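Local coordinates for regulation of enolase protein 1 (Saccharomyces cerevisiae, PDB 3O12) that functions in the galactose metabolic pathway via the GAL83 protein and may control the level of enolase ENO1, at residues F74-G80 against D182-P188. Numbering follows the deposited sequence.
Sequences FLGVETG and DHYLVGP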
# COMPACT_ATOMS: atom_id res chain seq x y z
N PHE A 74 -5.94 5.64 2.91
CA PHE A 74 -5.23 4.60 3.66
C PHE A 74 -6.13 4.08 4.77
O PHE A 74 -6.61 4.85 5.60
CB PHE A 74 -3.92 5.18 4.24
CG PHE A 74 -3.21 4.28 5.22
CD1 PHE A 74 -2.86 2.98 4.89
CD2 PHE A 74 -2.83 4.77 6.47
CE1 PHE A 74 -2.20 2.16 5.79
CE2 PHE A 74 -2.16 3.95 7.37
CZ PHE A 74 -1.84 2.65 7.03
N LEU A 75 -6.39 2.77 4.76
CA LEU A 75 -7.13 2.16 5.86
C LEU A 75 -6.11 1.41 6.72
O LEU A 75 -5.63 0.34 6.35
CB LEU A 75 -8.21 1.20 5.34
CG LEU A 75 -9.01 0.42 6.39
CD1 LEU A 75 -9.73 1.38 7.36
CD2 LEU A 75 -10.01 -0.52 5.72
N GLY A 76 -5.77 1.99 7.86
CA GLY A 76 -4.69 1.47 8.67
C GLY A 76 -5.13 0.67 9.89
O GLY A 76 -5.91 1.15 10.72
N VAL A 77 -4.61 -0.55 9.99
CA VAL A 77 -4.86 -1.42 11.13
C VAL A 77 -3.64 -1.32 12.04
O VAL A 77 -2.49 -1.45 11.58
CB VAL A 77 -5.05 -2.88 10.67
CG1 VAL A 77 -5.38 -3.77 11.87
CG2 VAL A 77 -6.15 -2.96 9.60
N GLU A 78 -3.86 -1.08 13.33
CA GLU A 78 -2.76 -0.88 14.25
C GLU A 78 -2.15 -2.20 14.71
O GLU A 78 -2.87 -3.16 15.04
CB GLU A 78 -3.21 -0.01 15.44
CG GLU A 78 -2.07 0.44 16.33
CD GLU A 78 -2.50 1.35 17.46
OE1 GLU A 78 -3.64 1.86 17.44
OE2 GLU A 78 -1.68 1.54 18.38
N THR A 79 -0.82 -2.23 14.73
CA THR A 79 -0.05 -3.43 15.06
C THR A 79 0.76 -3.20 16.31
O THR A 79 0.80 -2.08 16.84
CB THR A 79 0.99 -3.73 13.95
OG1 THR A 79 2.11 -2.83 14.06
CG2 THR A 79 0.38 -3.60 12.57
N GLY A 80 1.43 -4.25 16.77
CA GLY A 80 2.47 -4.12 17.77
C GLY A 80 3.82 -3.80 17.13
O GLY A 80 3.88 -3.21 16.04
N ASP A 182 6.91 1.08 18.60
CA ASP A 182 6.03 0.28 19.45
C ASP A 182 4.79 -0.18 18.68
O ASP A 182 4.21 -1.23 18.97
CB ASP A 182 5.59 1.06 20.69
CG ASP A 182 6.70 1.24 21.70
OD1 ASP A 182 7.70 0.50 21.62
OD2 ASP A 182 6.55 2.11 22.58
N HIS A 183 4.40 0.61 17.68
CA HIS A 183 3.22 0.33 16.86
C HIS A 183 3.42 0.79 15.44
O HIS A 183 4.11 1.78 15.19
CB HIS A 183 2.00 1.06 17.42
CG HIS A 183 1.67 0.68 18.82
ND1 HIS A 183 1.09 -0.52 19.14
CD2 HIS A 183 1.87 1.34 19.99
CE1 HIS A 183 0.92 -0.59 20.45
NE2 HIS A 183 1.39 0.52 20.99
N TYR A 184 2.78 0.08 14.52
CA TYR A 184 2.67 0.53 13.14
C TYR A 184 1.21 0.56 12.74
O TYR A 184 0.35 -0.02 13.41
CB TYR A 184 3.43 -0.40 12.19
CG TYR A 184 4.91 -0.51 12.47
CD1 TYR A 184 5.82 0.38 11.91
CD2 TYR A 184 5.41 -1.52 13.31
CE1 TYR A 184 7.19 0.27 12.17
CE2 TYR A 184 6.77 -1.63 13.58
CZ TYR A 184 7.65 -0.73 13.01
OH TYR A 184 9.00 -0.84 13.25
N LEU A 185 0.92 1.24 11.63
CA LEU A 185 -0.37 1.11 10.96
C LEU A 185 -0.11 0.43 9.63
O LEU A 185 0.82 0.79 8.92
CB LEU A 185 -1.00 2.48 10.74
CG LEU A 185 -1.35 3.21 12.03
CD1 LEU A 185 -1.59 4.69 11.78
CD2 LEU A 185 -2.58 2.56 12.65
N VAL A 186 -0.91 -0.56 9.28
CA VAL A 186 -0.73 -1.25 8.01
C VAL A 186 -2.09 -1.56 7.39
O VAL A 186 -3.05 -1.87 8.10
CB VAL A 186 0.14 -2.54 8.17
CG1 VAL A 186 -0.49 -3.55 9.13
CG2 VAL A 186 0.44 -3.18 6.81
N GLY A 187 -2.19 -1.47 6.08
CA GLY A 187 -3.46 -1.72 5.44
C GLY A 187 -3.57 -1.17 4.03
O GLY A 187 -2.62 -0.59 3.48
N PRO A 188 -4.73 -1.37 3.40
CA PRO A 188 -5.02 -0.91 2.04
C PRO A 188 -4.66 0.55 1.79
O PRO A 188 -4.89 1.43 2.62
CB PRO A 188 -6.54 -1.11 1.94
CG PRO A 188 -6.76 -2.29 2.79
CD PRO A 188 -5.90 -2.04 4.00
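Val77 and Val186 form an antiparallel hydrogen-bonded pair: Val77 N reaches Val186 O at 2.8 Å, and Val186 N returns a bond to Val77 O at 2.9 Å. A single backbone bond flanks the pair at each end, Leu75 N to Pro188 O and, beyond the strands, Thr79 N to Tyr184 O. Pro188 has no N-H to return one; there Gly187 CA makes a CA-H...O contact to Leu75 O at 3.1 Å. Strands 68-78 and 185-191 are neighbours in an all-beta fold of two antiparallel sheets; strand 102-105 also pairs with 185-191, and strand 199-208 of the other sheet packs on Val77 and Pro188. Side-chain bonds join the last backbone bond. A chi1 of 76° swings Thr79 OG1 in between its own N and C, where it accepts from Tyr184 N at 3.0 Å and donates to a lone pair of Gly80 O, at the tyrosine ring edge. His183 ND1 donates to Thr79 O at 2.8 Å, that oxygen 4° from the imidazole plane; Glu78 OE2 lies over one ring face, its carboxylate turned 87° to the ring. Phe74 CZ meets Leu185 CB at 3.8 Å, whereas Thr79 CG2 touches Val186 CG1 at 3.5 Å on the valine side.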